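Local coordinates for amidohydrolase 3 domain-containing protein (Pyrococcus horikoshii, PDB 3IGH) that probably hydrolyses carbon-nitrogen bonds other than peptide bonds, as a metal-dependent member of the amidohydrolase family, at residues Leu325-His339 with Arg350-Phe364. Sequence-based numbering, arbitrary orientation.
Sequences LDVFETTGFPGRIEH and RVKNLKVRLSVQPHF. With SO4 (sulfate ion), chain E; SO4 (sulfate ion), chain B.
Arg350 reaches from helix 345-354 to two acids of helix 318-331. Its NH1 donates to Asp326 OD1 at 2.7 Å, in the guanidinium plane and on the anti lone pair. A weaker salt bridge joins NH1 to Glu329 OE2, with carboxylate and guanidinium nearly perpendicular. CG of Arg350 lies anti to the backbone N (chi1 -166°), and the extended chain runs past Leu325, whose CB covers one guanidinium face. With an alanine here, Asp326 and Glu329 are likely to lose their shared cationic partner, and the side of Leu325 its cover.

Apolar packing continues between the helices and against Val356, just before strand 357-360. Leu325 CD2 meets Leu354 CD1 at 3.9 Å. Val356 CG1 touches Phe328 CD2, and its CG2 meets Ile337 CD1.

The strands pair in parallel. Arg357 N donates to Gly335 O, Ile337 N to Arg357 O, Ser359 N to Ile337 O, and His339 N to Ser359 O. Arg357 also bends back at chi3 (-71°), and its NH2 donates to Pro334 O at 2.9 Å; Asp310 is a second partner of this nitrogen, while Val450 O holds NH1. Arg336 grips Glu338 side-on, with NE 2.8 Å from OE2, while Ser66 and His67 hold the pair from outside.

At the far end, the edge of His339 points to the face of Phe364. A water joins His339 ND1 to Gln361 OE1; Gln361 NE2 bonds Ser398 OG. His339 NE2 donates to O2 of a sulfate, probably from the crystallisation liquor, at 2.9 Å; His67, Lys262 and His314 bind the same ion. The paired strands and intervening helix 345-354 form a beta-alpha-beta unit of the amidohydrolase TIM barrel, with His339 at the C-terminal side of its strand, where this family places its active site.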
ATOM      1  N   LEU A 325     -12.051  27.633   1.195  1.00 30.01           N
ATOM      2  CA  LEU A 325     -11.645  27.955   2.557  1.00 31.02           C
ATOM      3  C   LEU A 325     -12.770  27.645   3.570  1.00 33.18           C
ATOM      4  O   LEU A 325     -12.485  27.209   4.683  1.00 31.48           O
ATOM      5  CB  LEU A 325     -11.151  29.406   2.668  1.00 26.52           C
ATOM      6  CG  LEU A 325      -9.853  29.772   1.914  1.00 31.60           C
ATOM      7  CD1 LEU A 325      -9.585  31.269   1.967  1.00 33.12           C
ATOM      8  CD2 LEU A 325      -8.647  29.013   2.441  1.00 36.24           C
ATOM      9  N   ASP A 326     -14.027  27.825   3.152  1.00 31.82           N
ATOM     10  CA  ASP A 326     -15.200  27.456   3.968  1.00 32.49           C
ATOM     11  C   ASP A 326     -15.206  25.957   4.289  1.00 36.23           C
ATOM     12  O   ASP A 326     -15.473  25.564   5.428  1.00 33.41           O
ATOM     13  CB  ASP A 326     -16.511  27.834   3.260  1.00 30.98           C
ATOM     14  CG  ASP A 326     -16.832  29.327   3.339  1.00 33.64           C
ATOM     15  OD1 ASP A 326     -16.134  30.072   4.047  1.00 33.79           O
ATOM     16  OD2 ASP A 326     -17.795  29.759   2.671  1.00 38.53           O
ATOM     17  N   VAL A 327     -14.883  25.135   3.286  1.00 33.48           N
ATOM     18  CA  VAL A 327     -14.819  23.679   3.443  1.00 30.68           C
ATOM     19  C   VAL A 327     -13.753  23.297   4.470  1.00 31.40           C
ATOM     20  O   VAL A 327     -14.023  22.532   5.405  1.00 29.40           O
ATOM     21  CB  VAL A 327     -14.586  22.965   2.079  1.00 28.60           C
ATOM     22  CG1 VAL A 327     -14.447  21.459   2.253  1.00 25.17           C
ATOM     23  CG2 VAL A 327     -15.746  23.257   1.141  1.00 26.51           C
ATOM     24  N   PHE A 328     -12.556  23.868   4.324  1.00 26.72           N
ATOM     25  CA  PHE A 328     -11.459  23.588   5.243  1.00 31.76           C
ATOM     26  C   PHE A 328     -11.693  24.125   6.672  1.00 30.94           C
ATOM     27  O   PHE A 328     -11.290  23.489   7.659  1.00 34.18           O
ATOM     28  CB  PHE A 328     -10.109  24.051   4.645  1.00 26.02           C
ATOM     29  CG  PHE A 328      -9.664  23.225   3.439  1.00 25.86           C
ATOM     30  CD1 PHE A 328      -9.958  21.867   3.356  1.00 28.44           C
ATOM     31  CD2 PHE A 328      -8.935  23.810   2.405  1.00 31.45           C
ATOM     32  CE1 PHE A 328      -9.545  21.101   2.260  1.00 31.25           C
ATOM     33  CE2 PHE A 328      -8.520  23.058   1.303  1.00 29.34           C
ATOM     34  CZ  PHE A 328      -8.819  21.709   1.228  1.00 29.16           C
ATOM     35  N   GLU A 329     -12.386  25.255   6.782  1.00 34.53           N
ATOM     36  CA  GLU A 329     -12.711  25.804   8.090  1.00 35.52           C
ATOM     37  C   GLU A 329     -13.687  24.897   8.838  1.00 36.36           C
ATOM     38  O   GLU A 329     -13.432  24.545   9.992  1.00 30.96           O
ATOM     39  CB  GLU A 329     -13.287  27.214   7.977  1.00 36.75           C
ATOM     40  CG  GLU A 329     -13.539  27.864   9.330  1.00 36.82           C
ATOM     41  CD  GLU A 329     -14.639  28.918   9.296  1.00 61.71           C
ATOM     42  OE1 GLU A 329     -14.981  29.433  10.378  1.00 54.73           O
ATOM     43  OE2 GLU A 329     -15.162  29.236   8.201  1.00 53.05           O
ATOM     44  N   THR A 330     -14.759  24.480   8.160  1.00 32.53           N
ATOM     45  CA  THR A 330     -15.835  23.667   8.740  0.50 36.32           C
ATOM     46  C   THR A 330     -15.357  22.272   9.172  1.00 39.19           C
ATOM     47  O   THR A 330     -15.795  21.723  10.185  1.00 36.48           O
ATOM     48  CB  THR A 330     -17.006  23.543   7.722  0.50 38.23           C
ATOM     49  OG1 THR A 330     -17.494  24.849   7.388  0.50 35.66           O
ATOM     50  CG2 THR A 330     -18.150  22.722   8.270  0.50 37.44           C
ATOM     51  N   THR A 331     -14.465  21.690   8.373  1.00 31.01           N
ATOM     52  CA  THR A 331     -13.980  20.347   8.652  1.00 32.61           C
ATOM     53  C   THR A 331     -12.817  20.381   9.638  1.00 34.86           C
ATOM     54  O   THR A 331     -12.421  19.346  10.176  1.00 35.04           O
ATOM     55  CB  THR A 331     -13.566  19.613   7.362  1.00 30.48           C
ATOM     56  OG1 THR A 331     -12.600  20.400   6.643  1.00 32.54           O
ATOM     57  CG2 THR A 331     -14.780  19.364   6.489  1.00 32.46           C
ATOM     58  N   GLY A 332     -12.288  21.582   9.873  1.00 33.12           N
ATOM     59  CA  GLY A 332     -11.104  21.781  10.697  1.00 32.76           C
ATOM     60  C   GLY A 332      -9.854  21.127  10.138  1.00 38.02           C
ATOM     61  O   GLY A 332      -8.951  20.788  10.888  1.00 29.77           O
ATOM     62  N   PHE A 333      -9.803  20.942   8.820  1.00 29.66           N
ATOM     63  CA  PHE A 333      -8.656  20.289   8.201  1.00 32.79           C
ATOM     64  C   PHE A 333      -7.851  21.269   7.355  1.00 29.60           C
ATOM     65  O   PHE A 333      -8.396  21.854   6.423  1.00 31.59           O
ATOM     66  CB  PHE A 333      -9.093  19.074   7.365  1.00 28.91           C
ATOM     67  CG  PHE A 333      -7.976  18.455   6.560  1.00 32.49           C
ATOM     68  CD1 PHE A 333      -6.898  17.848   7.198  1.00 30.58           C
ATOM     69  CD2 PHE A 333      -8.007  18.479   5.165  1.00 28.88           C
ATOM     70  CE1 PHE A 333      -5.853  17.284   6.465  1.00 37.57           C
ATOM     71  CE2 PHE A 333      -6.975  17.892   4.417  1.00 32.37           C
ATOM     72  CZ  PHE A 333      -5.893  17.306   5.073  1.00 29.92           C
ATOM     73  N   PRO A 334      -6.552  21.443   7.672  1.00 32.62           N
ATOM     74  CA  PRO A 334      -5.700  22.276   6.824  1.00 35.13           C
ATOM     75  C   PRO A 334      -5.335  21.532   5.527  1.00 30.35           C
ATOM     76  O   PRO A 334      -4.284  20.892   5.436  1.00 33.28           O
ATOM     77  CB  PRO A 334      -4.480  22.546   7.709  1.00 34.95           C
ATOM     78  CG  PRO A 334      -4.414  21.383   8.632  1.00 42.25           C
ATOM     79  CD  PRO A 334      -5.815  20.883   8.822  1.00 36.63           C
ATOM     80  N   GLY A 335      -6.223  21.619   4.540  1.00 29.20           N
ATOM     81  CA  GLY A 335      -6.031  20.941   3.267  1.00 28.41           C
ATOM     82  C   GLY A 335      -5.144  21.701   2.300  1.00 32.31           C
ATOM     83  O   GLY A 335      -4.427  22.631   2.680  1.00 30.85           O
ATOM     84  N   ARG A 336      -5.178  21.289   1.039  1.00 27.13           N
ATOM     85  CA  ARG A 336      -4.425  21.990   0.019  1.00 22.86           C
ATOM     86  C   ARG A 336      -5.353  22.597  -1.024  1.00 25.96           C
ATOM     87  O   ARG A 336      -6.427  22.055  -1.308  1.00 28.99           O
ATOM     88  CB  ARG A 336      -3.314  21.107  -0.600  1.00 26.71           C
ATOM     89  CG  ARG A 336      -3.740  19.740  -1.064  1.00 28.61           C
ATOM     90  CD  ARG A 336      -2.572  18.947  -1.682  1.00 28.32           C
ATOM     91  NE  ARG A 336      -2.140  19.485  -2.972  1.00 30.40           N
ATOM     92  CZ  ARG A 336      -1.157  18.976  -3.712  1.00 30.77           C
ATOM     93  NH1 ARG A 336      -0.489  17.899  -3.310  1.00 25.63           N
ATOM     94  NH2 ARG A 336      -0.844  19.550  -4.865  1.00 29.53           N
ATOM     95  N   ILE A 337      -4.950  23.755  -1.540  1.00 28.00           N
ATOM     96  CA  ILE A 337      -5.696  24.413  -2.598  0.50 30.78           C
ATOM     97  C   ILE A 337      -4.843  24.419  -3.864  1.00 28.30           C
ATOM     98  O   ILE A 337      -3.654  24.706  -3.816  1.00 28.04           O
ATOM     99  CB  ILE A 337      -6.160  25.827  -2.177  0.50 31.53           C
ATOM    100  CG1 ILE A 337      -7.340  25.709  -1.211  0.50 33.97           C
ATOM    101  CG2 ILE A 337      -6.583  26.675  -3.386  0.50 31.56           C
ATOM    102  CD1 ILE A 337      -7.409  26.824  -0.196  0.50 27.45           C
ATOM    103  N   GLU A 338      -5.472  24.052  -4.978  1.00 30.56           N
ATOM    104  CA  GLU A 338      -4.822  24.008  -6.275  1.00 29.09           C
ATOM    105  C   GLU A 338      -5.144  25.280  -7.048  1.00 32.11           C
ATOM    106  O   GLU A 338      -6.303  25.718  -7.068  1.00 29.33           O
ATOM    107  CB  GLU A 338      -5.290  22.784  -7.062  1.00 29.81           C
ATOM    108  CG  GLU A 338      -5.261  21.477  -6.264  1.00 34.51           C
ATOM    109  CD  GLU A 338      -3.905  21.210  -5.622  1.00 42.66           C
ATOM    110  OE1 GLU A 338      -2.909  21.055  -6.357  1.00 33.71           O
ATOM    111  OE2 GLU A 338      -3.838  21.164  -4.377  1.00 39.99           O
ATOM    112  N   HIS A 339      -4.097  25.842  -7.667  1.00 30.74           N
ATOM    113  CA  HIS A 339      -4.107  27.067  -8.478  1.00 28.65           C
ATOM    114  C   HIS A 339      -4.009  28.348  -7.654  1.00 31.51           C
ATOM    115  O   HIS A 339      -2.999  29.065  -7.730  1.00 30.37           O
ATOM    116  CB  HIS A 339      -5.303  27.131  -9.434  1.00 29.60           C
ATOM    117  CG  HIS A 339      -5.321  26.045 -10.464  1.00 35.43           C
ATOM    118  ND1 HIS A 339      -4.919  26.249 -11.766  1.00 43.29           N
ATOM    119  CD2 HIS A 339      -5.721  24.753 -10.391  1.00 38.86           C
ATOM    120  CE1 HIS A 339      -5.050  25.123 -12.445  1.00 46.25           C
ATOM    121  NE2 HIS A 339      -5.532  24.199 -11.632  1.00 37.47           N
ATOM    122  N   ARG A 350      -6.813  34.822   5.918  1.00 36.80           N
ATOM    123  CA  ARG A 350      -7.615  33.614   6.106  1.00 37.73           C
ATOM    124  C   ARG A 350      -6.827  32.362   5.711  1.00 38.47           C
ATOM    125  O   ARG A 350      -6.843  31.363   6.436  1.00 33.42           O
ATOM    126  CB  ARG A 350      -8.935  33.699   5.346  1.00 37.16           C
ATOM    127  CG  ARG A 350      -9.915  32.642   5.795  1.00 34.15           C
ATOM    128  CD  ARG A 350     -11.285  32.838   5.219  1.00 34.81           C
ATOM    129  NE  ARG A 350     -12.158  31.774   5.696  1.00 37.87           N
ATOM    130  CZ  ARG A 350     -13.208  31.305   5.034  1.00 35.29           C
ATOM    131  NH1 ARG A 350     -13.942  30.336   5.571  1.00 38.32           N
ATOM    132  NH2 ARG A 350     -13.529  31.803   3.842  1.00 37.76           N
ATOM    133  N   VAL A 351      -6.109  32.444   4.589  1.00 36.58           N
ATOM    134  CA  VAL A 351      -5.168  31.389   4.169  1.00 39.38           C
ATOM    135  C   VAL A 351      -4.159  31.092   5.288  1.00 37.81           C
ATOM    136  O   VAL A 351      -3.942  29.929   5.654  1.00 34.73           O
ATOM    137  CB  VAL A 351      -4.452  31.760   2.828  1.00 37.42           C
ATOM    138  CG1 VAL A 351      -3.196  30.919   2.603  1.00 35.01           C
ATOM    139  CG2 VAL A 351      -5.418  31.604   1.641  1.00 38.08           C
ATOM    140  N   LYS A 352      -3.584  32.154   5.851  1.00 40.80           N
ATOM    141  CA  LYS A 352      -2.630  32.043   6.957  1.00 38.44           C
ATOM    142  C   LYS A 352      -3.241  31.350   8.175  1.00 41.20           C
ATOM    143  O   LYS A 352      -2.656  30.408   8.718  1.00 39.31           O
ATOM    144  CB  LYS A 352      -2.100  33.427   7.352  1.00 39.36           C
ATOM    145  CG  LYS A 352      -1.010  33.395   8.415  1.00 44.89           C
ATOM    146  CD  LYS A 352      -0.514  34.789   8.740  1.00 57.50           C
ATOM    147  CE  LYS A 352       0.704  34.734   9.647  1.00 79.31           C
ATOM    148  NZ  LYS A 352       1.325  36.080   9.805  1.00 93.85           N
ATOM    149  N   ASN A 353      -4.425  31.810   8.576  1.00 37.34           N
ATOM    150  CA  ASN A 353      -5.096  31.299   9.769  1.00 39.46           C
ATOM    151  C   ASN A 353      -5.525  29.841   9.677  1.00 38.53           C
ATOM    152  O   ASN A 353      -5.458  29.114  10.667  1.00 39.74           O
ATOM    153  CB  ASN A 353      -6.283  32.192  10.132  1.00 40.00           C
ATOM    154  CG  ASN A 353      -5.846  33.563  10.650  1.00 53.29           C
ATOM    155  OD1 ASN A 353      -4.723  33.732  11.133  1.00 58.67           O
ATOM    156  ND2 ASN A 353      -6.734  34.548  10.541  1.00 50.09           N
ATOM    157  N   LEU A 354      -5.944  29.410   8.488  1.00 37.93           N
ATOM    158  CA  LEU A 354      -6.384  28.026   8.283  1.00 30.87           C
ATOM    159  C   LEU A 354      -5.235  27.071   8.005  1.00 33.07           C
ATOM    160  O   LEU A 354      -5.438  25.857   7.939  1.00 35.10           O
ATOM    161  CB  LEU A 354      -7.432  27.942   7.161  1.00 32.79           C
ATOM    162  CG  LEU A 354      -8.766  28.648   7.426  1.00 40.04           C
ATOM    163  CD1 LEU A 354      -9.640  28.667   6.184  1.00 33.20           C
ATOM    164  CD2 LEU A 354      -9.509  28.004   8.580  1.00 43.32           C
ATOM    165  N   LYS A 355      -4.037  27.625   7.817  1.00 33.20           N
ATOM    166  CA  LYS A 355      -2.815  26.843   7.628  1.00 33.85           C
ATOM    167  C   LYS A 355      -2.865  25.950   6.379  1.00 33.25           C
ATOM    168  O   LYS A 355      -2.283  24.868   6.364  1.00 34.25           O
ATOM    169  CB  LYS A 355      -2.494  26.009   8.884  1.00 36.95           C
ATOM    170  CG  LYS A 355      -2.157  26.826  10.128  1.00 43.75           C
ATOM    171  CD  LYS A 355      -1.872  25.899  11.304  1.00 49.98           C
ATOM    172  CE  LYS A 355      -0.943  26.550  12.323  1.00 82.86           C
ATOM    173  NZ  LYS A 355      -1.631  27.573  13.154  1.00 80.99           N
ATOM    174  N   VAL A 356      -3.548  26.411   5.333  1.00 32.57           N
ATOM    175  CA  VAL A 356      -3.692  25.602   4.121  1.00 35.68           C
ATOM    176  C   VAL A 356      -2.375  25.551   3.339  1.00 31.71           C
ATOM    177  O   VAL A 356      -1.516  26.435   3.484  1.00 32.88           O
ATOM    178  CB  VAL A 356      -4.869  26.061   3.209  1.00 36.39           C
ATOM    179  CG1 VAL A 356      -6.209  25.935   3.938  1.00 31.51           C
ATOM    180  CG2 VAL A 356      -4.659  27.480   2.699  1.00 39.62           C
ATOM    181  N   ARG A 357      -2.217  24.486   2.558  1.00 29.54           N
ATOM    182  CA  ARG A 357      -1.093  24.322   1.639  1.00 30.79           C
ATOM    183  C   ARG A 357      -1.527  24.778   0.250  1.00 32.85           C
ATOM    184  O   ARG A 357      -2.684  24.630  -0.109  1.00 32.06           O
ATOM    185  CB  ARG A 357      -0.657  22.852   1.606  1.00 26.97           C
ATOM    186  CG  ARG A 357       0.133  22.445   2.837  1.00 31.20           C
ATOM    187  CD  ARG A 357       0.063  20.946   3.094  1.00 31.22           C
ATOM    188  NE  ARG A 357      -1.242  20.488   3.568  1.00 29.28           N
ATOM    189  CZ  ARG A 357      -1.958  19.525   2.985  1.00 29.00           C
ATOM    190  NH1 ARG A 357      -1.501  18.924   1.899  1.00 25.28           N
ATOM    191  NH2 ARG A 357      -3.122  19.145   3.497  1.00 26.23           N
ATOM    192  N   LEU A 358      -0.606  25.357  -0.521  1.00 33.29           N
ATOM    193  CA  LEU A 358      -0.943  25.862  -1.855  1.00 32.10           C
ATOM    194  C   LEU A 358      -0.044  25.268  -2.936  1.00 32.03           C
ATOM    195  O   LEU A 358       1.177  25.296  -2.822  1.00 34.63           O
ATOM    196  CB  LEU A 358      -0.854  27.397  -1.906  1.00 37.43           C
ATOM    197  CG  LEU A 358      -1.615  28.266  -0.889  1.00 33.56           C
ATOM    198  CD1 LEU A 358      -1.230  29.732  -1.043  1.00 32.48           C
ATOM    199  CD2 LEU A 358      -3.125  28.109  -1.031  1.00 31.44           C
ATOM    200  N   SER A 359      -0.662  24.742  -3.991  1.00 32.27           N
ATOM    201  CA  SER A 359       0.074  24.306  -5.170  1.00 32.20           C
ATOM    202  C   SER A 359      -0.248  25.250  -6.325  1.00 28.40           C
ATOM    203  O   SER A 359      -1.394  25.350  -6.757  1.00 30.32           O
ATOM    204  CB  SER A 359      -0.292  22.865  -5.521  1.00 31.48           C
ATOM    205  OG  SER A 359       0.323  22.448  -6.713  1.00 39.09           O
ATOM    206  N   VAL A 360       0.770  25.954  -6.810  1.00 27.50           N
ATOM    207  CA  VAL A 360       0.568  26.959  -7.851  1.00 29.69           C
ATOM    208  C   VAL A 360       1.329  26.593  -9.119  1.00 31.20           C
ATOM    209  O   VAL A 360       2.256  25.782  -9.083  1.00 29.46           O
ATOM    210  CB  VAL A 360       0.984  28.382  -7.380  1.00 33.09           C
ATOM    211  CG1 VAL A 360       0.096  28.859  -6.225  1.00 30.72           C
ATOM    212  CG2 VAL A 360       2.459  28.451  -7.006  1.00 26.91           C
ATOM    213  N   GLN A 361       0.940  27.203 -10.235  1.00 27.55           N
ATOM    214  CA  GLN A 361       1.511  26.854 -11.534  1.00 29.07           C
ATOM    215  C   GLN A 361       2.037  28.105 -12.247  1.00 30.45           C
ATOM    216  O   GLN A 361       1.320  28.703 -13.049  1.00 27.80           O
ATOM    217  CB  GLN A 361       0.467  26.146 -12.406  1.00 30.85           C
ATOM    218  CG  GLN A 361      -0.051  24.792 -11.892  1.00 33.16           C
ATOM    219  CD  GLN A 361      -1.078  24.938 -10.787  1.00 34.03           C
ATOM    220  OE1 GLN A 361      -1.908  25.846 -10.816  1.00 38.14           O
ATOM    221  NE2 GLN A 361      -1.009  24.060  -9.789  1.00 41.00           N
ATOM    222  N   PRO A 362       3.272  28.530 -11.925  1.00 32.09           N
ATOM    223  CA  PRO A 362       3.833  29.780 -12.478  1.00 32.28           C
ATOM    224  C   PRO A 362       3.835  29.936 -14.002  1.00 32.84           C
ATOM    225  O   PRO A 362       3.696  31.056 -14.483  1.00 34.78           O
ATOM    226  CB  PRO A 362       5.253  29.813 -11.904  1.00 30.75           C
ATOM    227  CG  PRO A 362       5.121  29.057 -10.602  1.00 31.75           C
ATOM    228  CD  PRO A 362       4.187  27.921 -10.939  1.00 26.09           C
ATOM    229  N   HIS A 363       3.947  28.844 -14.756  1.00 31.76           N
ATOM    230  CA  HIS A 363       3.921  28.951 -16.217  1.00 33.39           C
ATOM    231  C   HIS A 363       2.582  29.429 -16.806  1.00 36.65           C
ATOM    232  O   HIS A 363       2.536  29.859 -17.962  1.00 30.80           O
ATOM    233  CB  HIS A 363       4.436  27.678 -16.901  1.00 30.50           C
ATOM    234  CG  HIS A 363       4.945  27.915 -18.290  1.00 34.20           C
ATOM    235  ND1 HIS A 363       4.151  27.769 -19.404  1.00 32.30           N
ATOM    236  CD2 HIS A 363       6.153  28.330 -18.739  1.00 36.19           C
ATOM    237  CE1 HIS A 363       4.853  28.059 -20.486  1.00 36.25           C
ATOM    238  NE2 HIS A 363       6.069  28.406 -20.109  1.00 35.47           N
ATOM    239  N   PHE A 364       1.506  29.389 -16.009  1.00 29.39           N
ATOM    240  CA  PHE A 364       0.222  29.997 -16.399  1.00 29.98           C
ATOM    241  C   PHE A 364       0.338  31.504 -16.687  1.00 31.92           C
ATOM    242  O   PHE A 364      -0.423  32.026 -17.488  1.00 33.85           O
ATOM    243  CB  PHE A 364      -0.867  29.773 -15.336  1.00 33.11           C
ATOM    244  CG  PHE A 364      -1.578  28.433 -15.435  1.00 32.08           C
ATOM    245  CD1 PHE A 364      -0.890  27.235 -15.283  1.00 38.30           C
ATOM    246  CD2 PHE A 364      -2.952  28.382 -15.659  1.00 47.12           C
ATOM    247  CE1 PHE A 364      -1.565  25.996 -15.353  1.00 31.28           C
ATOM    248  CE2 PHE A 364      -3.624  27.159 -15.740  1.00 45.02           C
ATOM    249  CZ  PHE A 364      -2.926  25.966 -15.583  1.00 41.65           C
TER
HETATM  250  S   SO4 E   4       8.378  29.630 -22.632  1.00 54.72           S
HETATM  251  O1  SO4 E   4       9.441  29.063 -23.455  1.00 56.57           O
HETATM  252  O2  SO4 E   4       8.436  31.089 -22.691  1.00 51.42           O
HETATM  253  O3  SO4 E   4       7.085  29.151 -23.106  1.00 54.59           O
HETATM  254  O4  SO4 E   4       8.562  29.217 -21.246  1.00 55.79           O
HETATM  255  S   SO4 B   1      -7.048  21.026 -12.568  1.00 55.65           S
HETATM  256  O1  SO4 B   1      -6.381  19.739 -12.596  1.00 45.31           O
HETATM  257  O2  SO4 B   1      -6.242  21.992 -13.298  1.00 62.11           O
HETATM  258  O3  SO4 B   1      -8.336  20.910 -13.238  1.00 61.71           O
HETATM  259  O4  SO4 B   1      -7.195  21.465 -11.176  1.00 50.26           O
HETATM  260  O   HOH W   1      -1.193  20.964   6.325  1.00 43.67           O
HETATM  261  O   HOH W   2      -1.180  29.083  -9.883  1.00 31.89           O
HETATM  262  O   HOH W   3      -2.784  28.243 -12.131  1.00 43.82           O